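Butyryl-CoA dehydrogenase (Marinomonas mediterranea, PDB 6CXT) is a flavoprotein of the acyl-CoA dehydrogenase family that binds flavin-adenine dinucleotide. Local coordinates at residues 44-49 and 69-74; 52-57 and 106-111; 252-257 and 325-330; 297-302 and 317-322. All coordinates share one frame; numbering follows the deposited sequence.

Contact 1 of 4, residues 44-49 and 69-74; sequences FGYFGL and KIIEGL
L74 pushes its CD1 methyl between two aromatic rings of 44-49. That methyl lies 3.5 Å from CD1 of Y46 and 3.8 Å from CE2 of F44. The other L74 methyl, CD2, sits over one face of the F44 ring. The same ring is met differently by I70, whose CG2 comes to the edge, in the ring plane, 3.9 Å from F44 CE2. I71 takes the edge of the Y46 ring instead, its CG1 4.0 Å from Y46 CE1. L49 touches both isoleucines: its CD1 is 3.8 Å from I70 CG2 and 3.9 Å from I71 CG1.

Side-chain torsions set this up. Both aromatic side chains place CG opposite the backbone N (chi1 170° for F44, -174° for Y46). The Y46 ring reaches the helix although its first bond runs across the contact and not into it.

Behind this layer, helix 35-44 ends in a Schellman motif. G45 is its C-prime residue with positive phi, and the backbone N of Y46 bonds back into the last turn of the helix. F44 still lies on helix 35-44 and Y46 just past the turn; both rings reach helix 64-77. The Y46 hydroxyl is bonded to L84 O on helix 81-101, while A16 of helix 7-19 touches both F44 and L74. The contact thus joins the loop to helix 64-77 inside the N-terminal helical domain of the acyl-CoA dehydrogenase fold. Cohesion between the two segments comes from apolar packing, and the phenol meets its polar need on another helix.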
loop_
_atom_site.group_PDB
_atom_site.type_symbol
_atom_site.label_atom_id
_atom_site.label_comp_id
_atom_site.label_asym_id
_atom_site.label_seq_id
_atom_site.Cartn_x
_atom_site.Cartn_y
_atom_site.Cartn_z
ATOM N N PHE B 44 -17.458 35.103 13.174
ATOM C CA PHE B 44 -18.091 34.319 12.117
ATOM C C PHE B 44 -19.131 33.338 12.683
ATOM O O PHE B 44 -20.110 33.046 12.027
ATOM C CB PHE B 44 -17.005 33.606 11.259
ATOM C CG PHE B 44 -17.538 32.583 10.290
ATOM C CD1 PHE B 44 -17.946 32.964 9.007
ATOM C CD2 PHE B 44 -17.630 31.240 10.658
ATOM C CE1 PHE B 44 -18.434 32.009 8.093
ATOM C CE2 PHE B 44 -18.136 30.286 9.756
ATOM C CZ PHE B 44 -18.521 30.681 8.462
ATOM N N GLY B 45 -18.903 32.827 13.886
ATOM C CA GLY B 45 -19.817 31.893 14.525
ATOM C C GLY B 45 -19.261 30.484 14.691
ATOM O O GLY B 45 -20.007 29.597 15.085
ATOM N N TYR B 46 -17.962 30.275 14.398
ATOM C CA TYR B 46 -17.284 28.918 14.467
ATOM C C TYR B 46 -17.456 28.222 15.801
ATOM O O TYR B 46 -17.639 27.005 15.861
ATOM C CB TYR B 46 -15.775 29.104 14.205
ATOM C CG TYR B 46 -14.912 27.849 14.082
ATOM C CD1 TYR B 46 -15.345 26.757 13.325
ATOM C CD2 TYR B 46 -13.638 27.778 14.668
ATOM C CE1 TYR B 46 -14.549 25.636 13.175
ATOM C CE2 TYR B 46 -12.803 26.640 14.518
ATOM C CZ TYR B 46 -13.279 25.574 13.786
ATOM O OH TYR B 46 -12.531 24.436 13.598
ATOM N N PHE B 47 -17.361 28.973 16.908
ATOM C CA PHE B 47 -17.410 28.306 18.202
ATOM C C PHE B 47 -18.832 28.117 18.688
ATOM O O PHE B 47 -19.061 27.399 19.654
ATOM C CB PHE B 47 -16.630 29.083 19.269
ATOM C CG PHE B 47 -15.270 29.500 18.824
ATOM C CD1 PHE B 47 -14.313 28.543 18.467
ATOM C CD2 PHE B 47 -14.941 30.839 18.753
ATOM C CE1 PHE B 47 -13.078 28.940 18.053
ATOM C CE2 PHE B 47 -13.688 31.229 18.344
ATOM C CZ PHE B 47 -12.761 30.269 17.974
ATOM N N GLY B 48 -19.777 28.761 18.023
ATOM C CA GLY B 48 -21.167 28.624 18.408
ATOM C C GLY B 48 -21.994 27.734 17.519
ATOM O O GLY B 48 -23.182 27.603 17.758
ATOM N N LEU B 49 -21.397 27.100 16.498
ATOM C CA LEU B 49 -22.228 26.339 15.532
ATOM C C LEU B 49 -23.196 25.330 16.170
ATOM O O LEU B 49 -24.374 25.331 15.798
ATOM C CB LEU B 49 -21.394 25.659 14.411
ATOM C CG LEU B 49 -20.381 26.544 13.694
ATOM C CD1 LEU B 49 -19.400 25.704 12.857
ATOM C CD2 LEU B 49 -21.160 27.498 12.819
ATOM N N LYS B 69 -20.507 20.597 7.698
ATOM C CA LYS B 69 -20.374 21.157 6.345
ATOM C C LYS B 69 -19.722 22.516 6.416
ATOM O O LYS B 69 -18.889 22.874 5.570
ATOM C CB LYS B 69 -21.748 21.223 5.634
ATOM C CG LYS B 69 -21.726 21.682 4.177
ATOM C CD LYS B 69 -20.859 20.801 3.271
ATOM C CE LYS B 69 -21.142 21.109 1.801
ATOM N NZ LYS B 69 -20.313 20.197 0.945
ATOM N N ILE B 70 -20.100 23.310 7.423
ATOM C CA ILE B 70 -19.482 24.648 7.551
ATOM C C ILE B 70 -17.995 24.481 7.923
ATOM O O ILE B 70 -17.116 25.172 7.403
ATOM C CB ILE B 70 -20.217 25.476 8.628
ATOM C CG1 ILE B 70 -21.570 25.943 8.063
ATOM C CG2 ILE B 70 -19.361 26.658 9.142
ATOM C CD1 ILE B 70 -22.533 26.302 9.216
ATOM N N ILE B 71 -17.721 23.539 8.821
ATOM C CA ILE B 71 -16.333 23.337 9.261
ATOM C C ILE B 71 -15.471 22.896 8.047
ATOM O O ILE B 71 -14.325 23.321 7.885
ATOM C CB ILE B 71 -16.274 22.284 10.406
ATOM C CG1 ILE B 71 -16.938 22.867 11.676
ATOM C CG2 ILE B 71 -14.821 21.888 10.707
ATOM C CD1 ILE B 71 -17.075 21.855 12.809
ATOM N N GLU B 72 -16.037 21.994 7.235
ATOM C CA GLU B 72 -15.340 21.548 6.017
ATOM C C GLU B 72 -15.016 22.735 5.156
ATOM O O GLU B 72 -13.884 22.845 4.649
ATOM C CB GLU B 72 -16.231 20.595 5.234
ATOM C CG GLU B 72 -15.587 20.095 3.946
ATOM C CD GLU B 72 -16.572 19.296 3.084
ATOM O OE1 GLU B 72 -17.671 18.928 3.570
ATOM O OE2 GLU B 72 -16.257 19.064 1.888
ATOM N N GLY B 73 -16.012 23.627 4.963
ATOM C CA GLY B 73 -15.790 24.836 4.169
ATOM C C GLY B 73 -14.647 25.670 4.723
ATOM O O GLY B 73 -13.772 26.172 3.983
ATOM N N LEU B 74 -14.630 25.821 6.039
ATOM C CA LEU B 74 -13.520 26.594 6.662
ATOM C C LEU B 74 -12.183 25.878 6.468
ATOM O O LEU B 74 -11.186 26.533 6.216
ATOM C CB LEU B 74 -13.757 26.830 8.169
ATOM C CG LEU B 74 -14.961 27.757 8.503
ATOM C CD1 LEU B 74 -15.308 27.748 9.991
ATOM C CD2 LEU B 74 -14.623 29.180 8.021
#

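Contact 2 of 4, residues 52-57 and 106-111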
loop_
_atom_site.group_PDB
_atom_site.type_symbol
_atom_site.label_atom_id
_atom_site.label_comp_id
_atom_site.label_asym_id
_atom_site.label_seq_id
_atom_site.Cartn_x
_atom_site.Cartn_y
_atom_site.Cartn_z
ATOM N N PRO B 52 -27.015 25.651 21.324
ATOM C CA PRO B 52 -28.387 26.189 21.294
ATOM C C PRO B 52 -28.436 27.655 21.731
ATOM O O PRO B 52 -27.698 28.059 22.646
ATOM C CB PRO B 52 -29.117 25.312 22.319
ATOM C CG PRO B 52 -28.334 24.048 22.376
ATOM C CD PRO B 52 -26.909 24.515 22.259
ATOM N N GLU B 53 -29.291 28.438 21.084
ATOM C CA GLU B 53 -29.570 29.818 21.507
ATOM C C GLU B 53 -29.921 29.947 23.003
ATOM O O GLU B 53 -29.546 30.924 23.638
ATOM C CB GLU B 53 -30.667 30.440 20.645
ATOM C CG GLU B 53 -30.634 31.961 20.693
ATOM C CD GLU B 53 -31.467 32.628 19.616
ATOM O OE1 GLU B 53 -31.862 31.962 18.629
ATOM O OE2 GLU B 53 -31.723 33.842 19.761
ATOM N N LYS B 54 -30.613 28.949 23.549
ATOM C CA LYS B 54 -30.929 28.863 24.981
ATOM C C LYS B 54 -29.714 29.155 25.875
ATOM O O LYS B 54 -29.854 29.689 26.995
ATOM C CB LYS B 54 -31.470 27.463 25.289
ATOM C CG LYS B 54 -32.120 27.288 26.655
ATOM C CD LYS B 54 -32.303 25.812 26.986
ATOM C CE LYS B 54 -33.259 25.552 28.154
ATOM N NZ LYS B 54 -32.998 26.348 29.390
ATOM N N TYR B 55 -28.520 28.800 25.393
ATOM C CA TYR B 55 -27.309 28.958 26.214
ATOM C C TYR B 55 -26.332 30.013 25.764
ATOM O O TYR B 55 -25.460 30.363 26.535
ATOM C CB TYR B 55 -26.591 27.633 26.447
ATOM C CG TYR B 55 -27.444 26.627 27.142
ATOM C CD1 TYR B 55 -27.745 26.743 28.512
ATOM C CD2 TYR B 55 -27.982 25.561 26.430
ATOM C CE1 TYR B 55 -28.546 25.795 29.149
ATOM C CE2 TYR B 55 -28.774 24.615 27.046
ATOM C CZ TYR B 55 -29.068 24.743 28.398
ATOM O OH TYR B 55 -29.848 23.768 28.969
ATOM N N ALA B 56 -26.484 30.532 24.546
ATOM C CA ALA B 56 -25.590 31.554 24.038
ATOM C C ALA B 56 -26.314 32.340 22.983
ATOM O O ALA B 56 -26.880 31.755 22.050
ATOM C CB ALA B 56 -24.333 30.907 23.452
ATOM N N LYS B 57 -26.260 33.666 23.113
ATOM C CA LYS B 57 -27.173 34.567 22.412
ATOM C C LYS B 57 -27.126 34.437 20.892
ATOM O O LYS B 57 -28.176 34.494 20.224
ATOM C CB LYS B 57 -27.002 36.030 22.868
ATOM C CG LYS B 57 -25.817 36.759 22.263
ATOM C CD LYS B 57 -25.969 38.275 22.259
ATOM C CE LYS B 57 -25.044 38.931 23.279
ATOM N NZ LYS B 57 -24.525 40.228 22.744
ATOM N N LEU B 106 -23.975 25.889 35.552
ATOM C CA LEU B 106 -22.685 25.816 34.842
ATOM C C LEU B 106 -22.819 26.182 33.337
ATOM O O LEU B 106 -22.078 27.054 32.834
ATOM C CB LEU B 106 -21.979 24.474 35.098
ATOM C CG LEU B 106 -20.462 24.495 34.790
ATOM C CD1 LEU B 106 -19.608 25.295 35.771
ATOM C CD2 LEU B 106 -19.944 23.080 34.708
ATOM N N LYS B 107 -23.824 25.614 32.663
ATOM C CA LYS B 107 -24.079 25.950 31.266
ATOM C C LYS B 107 -24.331 27.440 30.992
ATOM O O LYS B 107 -23.723 28.009 30.075
ATOM C CB LYS B 107 -25.168 25.078 30.657
ATOM C CG LYS B 107 -24.795 23.608 30.653
ATOM C CD LYS B 107 -25.817 22.761 29.945
ATOM C CE LYS B 107 -27.168 22.796 30.629
ATOM N NZ LYS B 107 -28.002 21.620 30.262
ATOM N N HIS B 108 -25.205 28.080 31.786
ATOM C CA HIS B 108 -25.417 29.534 31.655
ATOM C C HIS B 108 -24.211 30.357 32.037
ATOM O O HIS B 108 -23.958 31.398 31.431
ATOM C CB HIS B 108 -26.688 29.994 32.396
ATOM C CG HIS B 108 -27.932 29.637 31.650
ATOM N ND1 HIS B 108 -28.758 28.600 32.032
ATOM C CD2 HIS B 108 -28.442 30.120 30.491
ATOM C CE1 HIS B 108 -29.757 28.499 31.171
ATOM N NE2 HIS B 108 -29.580 29.400 30.218
ATOM N N GLN B 109 -23.446 29.882 33.006
ATOM C CA GLN B 109 -22.220 30.580 33.392
ATOM C C GLN B 109 -21.128 30.508 32.290
ATOM O O GLN B 109 -20.492 31.513 31.980
ATOM C CB GLN B 109 -21.681 29.974 34.667
ATOM C CG GLN B 109 -20.613 30.788 35.383
ATOM C CD GLN B 109 -20.113 30.059 36.630
ATOM O OE1 GLN B 109 -20.908 29.677 37.499
ATOM N NE2 GLN B 109 -18.793 29.828 36.708
ATOM N N LEU B 110 -20.938 29.333 31.695
ATOM C CA LEU B 110 -19.765 29.094 30.840
ATOM C C LEU B 110 -19.996 29.250 29.358
ATOM O O LEU B 110 -19.139 29.799 28.681
ATOM C CB LEU B 110 -19.156 27.716 31.117
ATOM C CG LEU B 110 -18.697 27.366 32.519
ATOM C CD1 LEU B 110 -18.058 25.999 32.586
ATOM C CD2 LEU B 110 -17.744 28.402 33.067
ATOM N N LEU B 111 -21.128 28.764 28.850
ATOM C CA LEU B 111 -21.345 28.708 27.399
ATOM C C LEU B 111 -21.405 30.029 26.647
ATOM O O LEU B 111 -20.945 30.083 25.502
ATOM C CB LEU B 111 -22.512 27.785 27.005
ATOM C CG LEU B 111 -22.301 26.303 27.318
ATOM C CD1 LEU B 111 -23.602 25.518 27.227
ATOM C CD2 LEU B 111 -21.251 25.712 26.355
#
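Y55 lays its ring against the K107 side chain, whose CD stands 4.0 Å above one face, displaced toward the rim. K54 CG lies over the opposite face, so two lysine chains sandwich the ring. K107 bends at chi3 (-63°), and its NZ donates a hydrogen bond of 3.1 Å to Y55 OH. E104, one turn before H108, takes up both groups: it forms a salt bridge with K107 NZ and a hydrogen bond with Y55 OH.

The side chain of H108 runs about perpendicular to that of Y55, but the ring planes meet obliquely, at 47°, neither stacked nor edge-to-face. H108 CE1 comes within 3.6 Å of Y55 CE1. The imidazole NE2 donates to K54 O at 3.2 Å, a bent bond (135° at the hydrogen) that leaves the ring plane. Its ND1 is bonded to E104 O. L111 closes the inner side, with CD1 3.7 Å from Y55 CB, and also touches helix 81-101.

The loop after helix 35-44 is thereby fastened to helix 104-114 within the N-terminal domain. E104 probably offsets the K107 charge. Carbonyl partners at both nitrogens probably fix the turn of the H108 ring and are consistent with a doubly protonated imidazole.

Contact 3 of 4, residues 252-257 and 325-330; sequences GAMQRD and EAFVQS
The polar link is between S330 and D257. S330 OG donates to D257 OD2 over 2.6 Å, and that oxygen receives it on its anti lone pair, away from OD1. The serine hydroxyl lies opposite its backbone N (chi1 -178°), which carries it across to the aspartate. A water donates to the same OG at 2.8 Å and to M254 O at 2.9 Å, bridging the helices a second time. The other carboxylate oxygen, OD1, is bonded to S352 on helix 351-359. D257 OD2 also lies at the edge of the F327 ring.

Apolar packing fills the rest. M254 reaches over the backbone of the partner helix: SD is 3.5 Å from F327 N, as packing only, and 3.7 Å from A326 CB. Its CG rests 3.7 Å from F327 CD1. A253 CB meets the far part of the F327 ring at CE1, 3.9 Å away.

The axes of 252-257 and 325-330 lie 10.0 Å apart and run in nearly the same direction, at 26°. They lie on helices 248-267 and 313-338 of the C-terminal helical domain. A buried carboxylate is thus supplied with hydroxyl partners from two helices, which probably favours its charged form.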
loop_
_atom_site.group_PDB
_atom_site.type_symbol
_atom_site.label_atom_id
_atom_site.label_comp_id
_atom_site.label_asym_id
_atom_site.label_seq_id
_atom_site.Cartn_x
_atom_site.Cartn_y
_atom_site.Cartn_z
ATOM N N GLY B 252 -11.844 19.427 4.161
ATOM C CA GLY B 252 -11.639 20.699 3.458
ATOM C C GLY B 252 -10.176 20.925 3.059
ATOM O O GLY B 252 -9.879 21.317 1.895
ATOM N N ALA B 253 -9.238 20.683 3.986
ATOM C CA ALA B 253 -7.837 20.882 3.656
ATOM C C ALA B 253 -7.428 19.986 2.441
ATOM O O ALA B 253 -6.640 20.417 1.586
ATOM C CB ALA B 253 -6.928 20.618 4.856
ATOM N N MET B 254 -7.964 18.783 2.370
ATOM C CA MET B 254 -7.638 17.853 1.263
ATOM C C MET B 254 -8.237 18.358 -0.062
ATOM O O MET B 254 -7.617 18.166 -1.082
ATOM C CB MET B 254 -8.136 16.419 1.571
ATOM C CG MET B 254 -7.148 15.755 2.560
ATOM S SD MET B 254 -7.664 14.044 2.753
ATOM C CE MET B 254 -9.093 14.178 3.850
ATOM N N GLN B 255 -9.418 18.960 -0.033
ATOM C CA GLN B 255 -10.008 19.561 -1.283
ATOM C C GLN B 255 -9.053 20.623 -1.800
ATOM O O GLN B 255 -8.734 20.666 -3.001
ATOM C CB GLN B 255 -11.409 20.168 -1.036
ATOM C CG GLN B 255 -12.057 20.677 -2.348
ATOM C CD GLN B 255 -12.252 19.540 -3.366
ATOM O OE1 GLN B 255 -12.982 18.587 -3.094
ATOM N NE2 GLN B 255 -11.609 19.634 -4.536
ATOM N N ARG B 256 -8.491 21.409 -0.880
ATOM C CA ARG B 256 -7.488 22.409 -1.236
ATOM C C ARG B 256 -6.207 21.811 -1.829
ATOM O O ARG B 256 -5.748 22.267 -2.884
ATOM C CB ARG B 256 -7.152 23.365 -0.066
ATOM C CG ARG B 256 -6.069 24.395 -0.473
ATOM C CD ARG B 256 -5.701 25.401 0.660
ATOM N NE ARG B 256 -5.205 24.698 1.853
ATOM C CZ ARG B 256 -5.838 24.631 3.033
ATOM N NH1 ARG B 256 -7.020 25.254 3.250
ATOM N NH2 ARG B 256 -5.248 23.977 4.037
ATOM N N ASP B 257 -5.620 20.816 -1.163
ATOM C CA ASP B 257 -4.510 20.059 -1.727
ATOM C C ASP B 257 -4.804 19.586 -3.164
ATOM O O ASP B 257 -3.972 19.739 -4.064
ATOM C CB ASP B 257 -4.222 18.773 -0.899
ATOM C CG ASP B 257 -3.477 19.054 0.433
ATOM O OD1 ASP B 257 -2.976 20.209 0.646
ATOM O OD2 ASP B 257 -3.354 18.071 1.248
ATOM N N GLU B 325 -5.900 9.317 7.677
ATOM C CA GLU B 325 -4.985 8.560 6.779
ATOM C C GLU B 325 -4.937 9.161 5.357
ATOM O O GLU B 325 -3.841 9.270 4.752
ATOM C CB GLU B 325 -5.263 7.035 6.764
ATOM C CG GLU B 325 -5.039 6.410 8.169
ATOM C CD GLU B 325 -3.581 6.371 8.618
ATOM O OE1 GLU B 325 -2.637 6.636 7.809
ATOM O OE2 GLU B 325 -3.307 6.043 9.830
ATOM N N ALA B 326 -6.103 9.546 4.850
ATOM C CA ALA B 326 -6.130 10.188 3.520
ATOM C C ALA B 326 -5.343 11.507 3.547
ATOM O O ALA B 326 -4.669 11.849 2.587
ATOM C CB ALA B 326 -7.570 10.394 3.036
ATOM N N PHE B 327 -5.390 12.219 4.680
ATOM C CA PHE B 327 -4.770 13.506 4.808
ATOM C C PHE B 327 -3.251 13.345 4.803
ATOM O O PHE B 327 -2.548 14.121 4.163
ATOM C CB PHE B 327 -5.330 14.276 6.044
ATOM C CG PHE B 327 -4.856 15.699 6.190
ATOM C CD1 PHE B 327 -4.521 16.503 5.075
ATOM C CD2 PHE B 327 -4.848 16.291 7.473
ATOM C CE1 PHE B 327 -4.140 17.860 5.231
ATOM C CE2 PHE B 327 -4.450 17.616 7.624
ATOM C CZ PHE B 327 -4.092 18.402 6.507
ATOM N N VAL B 328 -2.734 12.305 5.443
ATOM C CA VAL B 328 -1.285 12.035 5.378
ATOM C C VAL B 328 -0.885 11.732 3.900
ATOM O O VAL B 328 0.109 12.266 3.386
ATOM C CB VAL B 328 -0.925 10.802 6.298
ATOM C CG1 VAL B 328 0.492 10.273 6.010
ATOM C CG2 VAL B 328 -0.999 11.226 7.787
ATOM N N GLN B 329 -1.667 10.918 3.218
ATOM C CA GLN B 329 -1.334 10.574 1.835
ATOM C C GLN B 329 -1.416 11.825 0.943
ATOM O O GLN B 329 -0.586 12.001 0.057
ATOM C CB GLN B 329 -2.258 9.475 1.325
ATOM C CG GLN B 329 -2.148 8.156 2.102
ATOM C CD GLN B 329 -3.198 7.166 1.684
ATOM O OE1 GLN B 329 -4.350 7.226 2.155
ATOM N NE2 GLN B 329 -2.831 6.237 0.823
ATOM N N SER B 330 -2.429 12.649 1.189
ATOM C CA SER B 330 -2.613 13.901 0.448
ATOM C C SER B 330 -1.379 14.834 0.618
ATOM O O SER B 330 -0.845 15.398 -0.356
ATOM C CB SER B 330 -3.885 14.619 0.951
ATOM O OG SER B 330 -4.078 15.832 0.180
HETATM O O HOH W 1 -6.258 15.637 -1.512
#

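Contact 4 of 4, residues 297-302 and 317-322; sequences LMLYYA and AMSKLA
M298 and M318 meet at about a right angle, and M298 does the reaching. Its chain is bent at chi3 (75°), which turns CE toward the partner helix. The methyl settles 3.7 Å from M318 CB and 3.6 Å from M318 O. M318 meets it with CB and its carbonyl O. The M318 chain runs out extended beyond CG and leads away, toward I373 on helix 366-377. One turn further on, A322 points its methyl at the thioether, with CB 3.6 Å from M298 SD. The sulfur lies beside A322, and the M298 methyl rests against the M318 carbonyl.

Helices 279-306 and 313-338 are successive members of the C-terminal helical domain of the acyl-CoA dehydrogenase fold. The axes of 297-302 and 317-322 come within 8.6 Å, nearly antiparallel at 154°. The small side chains of S319, A302 and A322 probably allow this approach.

S319 lies at the closest backbone point, opposite M298. Its CB faces M298 O and also packs 4.0 Å from A302 CB. In one of its two modelled conformers the S319 hydroxyl turns toward L299, but this placement is uncertain. L299 itself goes on to I323 and to I68 of helix 64-77. On another side, E293 of a third subunit packs on M298 and M318.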
loop_
_atom_site.group_PDB
_atom_site.type_symbol
_atom_site.label_atom_id
_atom_site.label_comp_id
_atom_site.label_asym_id
_atom_site.label_seq_id
_atom_site.Cartn_x
_atom_site.Cartn_y
_atom_site.Cartn_z
ATOM N N LEU B 297 -17.583 11.317 2.116
ATOM C CA LEU B 297 -18.811 10.533 2.284
ATOM C C LEU B 297 -18.848 9.855 3.675
ATOM O O LEU B 297 -19.912 9.723 4.253
ATOM C CB LEU B 297 -18.902 9.436 1.201
ATOM C CG LEU B 297 -19.213 10.054 -0.222
ATOM C CD1 LEU B 297 -19.074 9.018 -1.349
ATOM C CD2 LEU B 297 -20.624 10.671 -0.269
ATOM N N MET B 298 -17.706 9.319 4.128
ATOM C CA MET B 298 -17.614 8.690 5.429
ATOM C C MET B 298 -17.902 9.669 6.546
ATOM O O MET B 298 -18.551 9.284 7.505
ATOM C CB MET B 298 -16.235 8.018 5.623
ATOM C CG MET B 298 -16.191 6.868 4.624
ATOM S SD MET B 298 -14.593 6.064 4.705
ATOM C CE MET B 298 -14.733 5.144 6.222
ATOM N N LEU B 299 -17.445 10.912 6.378
ATOM C CA LEU B 299 -17.729 11.991 7.340
ATOM C C LEU B 299 -19.235 12.279 7.375
ATOM O O LEU B 299 -19.837 12.346 8.455
ATOM C CB LEU B 299 -16.925 13.234 6.875
ATOM C CG LEU B 299 -17.246 14.573 7.569
ATOM C CD1 LEU B 299 -16.880 14.497 9.069
ATOM C CD2 LEU B 299 -16.626 15.777 6.828
ATOM N N TYR B 300 -19.817 12.475 6.188
ATOM C CA TYR B 300 -21.263 12.782 6.059
ATOM C C TYR B 300 -22.098 11.660 6.679
ATOM O O TYR B 300 -23.018 11.911 7.451
ATOM C CB TYR B 300 -21.669 13.031 4.607
ATOM C CG TYR B 300 -21.075 14.283 3.988
ATOM C CD1 TYR B 300 -20.350 15.235 4.782
ATOM C CD2 TYR B 300 -21.183 14.503 2.605
ATOM C CE1 TYR B 300 -19.818 16.364 4.198
ATOM C CE2 TYR B 300 -20.654 15.654 2.003
ATOM C CZ TYR B 300 -19.951 16.561 2.811
ATOM O OH TYR B 300 -19.419 17.675 2.236
ATOM N N TYR B 301 -21.707 10.413 6.398
ATOM C CA TYR B 301 -22.379 9.284 6.959
ATOM C C TYR B 301 -22.255 9.252 8.494
ATOM O O TYR B 301 -23.292 9.037 9.177
ATOM C CB TYR B 301 -21.907 7.985 6.325
ATOM C CG TYR B 301 -22.581 6.791 6.923
ATOM C CD1 TYR B 301 -23.978 6.598 6.777
ATOM C CD2 TYR B 301 -21.851 5.851 7.676
ATOM C CE1 TYR B 301 -24.611 5.485 7.340
ATOM C CE2 TYR B 301 -22.491 4.728 8.242
ATOM C CZ TYR B 301 -23.859 4.558 8.046
ATOM O OH TYR B 301 -24.462 3.466 8.632
ATOM N N ALA B 302 -21.043 9.477 9.046
ATOM C CA ALA B 302 -20.844 9.463 10.490
ATOM C C ALA B 302 -21.679 10.593 11.113
ATOM O O ALA B 302 -22.330 10.334 12.138
ATOM C CB ALA B 302 -19.370 9.685 10.870
ATOM N N ALA B 317 -15.405 6.247 14.167
ATOM C CA ALA B 317 -14.038 5.793 14.171
ATOM C C ALA B 317 -13.554 5.538 12.693
ATOM O O ALA B 317 -12.398 5.841 12.378
ATOM C CB ALA B 317 -13.905 4.510 14.984
ATOM N N MET B 318 -14.408 4.947 11.841
ATOM C CA MET B 318 -14.006 4.746 10.443
ATOM C C MET B 318 -13.718 6.091 9.761
ATOM O O MET B 318 -12.750 6.202 8.996
ATOM C CB MET B 318 -15.093 3.976 9.675
ATOM C CG MET B 318 -15.190 2.519 10.132
ATOM S SD MET B 318 -16.315 1.690 8.971
ATOM C CE MET B 318 -15.982 0.006 9.515
ATOM N N SER B 319 -14.538 7.098 10.010
ATOM C CA SER B 319 -14.370 8.392 9.394
ATOM C C SER B 319 -13.104 9.063 9.842
ATOM O O SER B 319 -12.320 9.599 9.001
ATOM C CB SER B 319 -15.578 9.251 9.723
ATOM O OG SER B 319 -15.456 10.552 9.208
ATOM N N LYS B 320 -12.867 9.040 11.175
ATOM C CA LYS B 320 -11.646 9.665 11.755
ATOM C C LYS B 320 -10.412 9.004 11.089
ATOM O O LYS B 320 -9.440 9.679 10.668
ATOM C CB LYS B 320 -11.591 9.384 13.290
ATOM C CG LYS B 320 -10.554 10.208 14.051
ATOM C CD LYS B 320 -9.106 9.753 13.886
ATOM C CE LYS B 320 -8.238 10.312 15.002
ATOM N NZ LYS B 320 -6.767 9.982 14.921
ATOM N N LEU B 321 -10.426 7.671 11.070
ATOM C CA LEU B 321 -9.301 6.904 10.495
ATOM C C LEU B 321 -9.132 7.256 8.996
ATOM O O LEU B 321 -8.033 7.574 8.569
ATOM C CB LEU B 321 -9.580 5.402 10.659
ATOM C CG LEU B 321 -8.552 4.424 10.088
ATOM C CD1 LEU B 321 -7.222 4.650 10.795
ATOM C CD2 LEU B 321 -9.087 2.966 10.252
ATOM N N ALA B 322 -10.203 7.172 8.234
ATOM C CA ALA B 322 -10.097 7.355 6.781
ATOM C C ALA B 322 -9.645 8.793 6.484
ATOM O O ALA B 322 -8.801 8.991 5.591
ATOM C CB ALA B 322 -11.428 7.066 6.108
#

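All four contacts are largely buried; contact 2 lies farthest from the chain's centre and has two exposed residues, K54 and H108. Contacts 1 and 2 share the loop after helix 35-44, and their segments alternate along the chain. Contacts 3 and 4 share helix 313-338, which runs nearly parallel to one partner and nearly antiparallel to the other; contact 4 is nested within the loop that contact 3 closes. Contacts 1 and 4 are apolar between their segments, contact 3 adds a buried hydroxyl–carboxylate bond and a water, and contact 2 relies on charged and aromatic groups. Contact 1 touches contact 3 where E72 packs on G252, and contact 4 where E72 and K69 probably hydrogen-bond to Y300 OH.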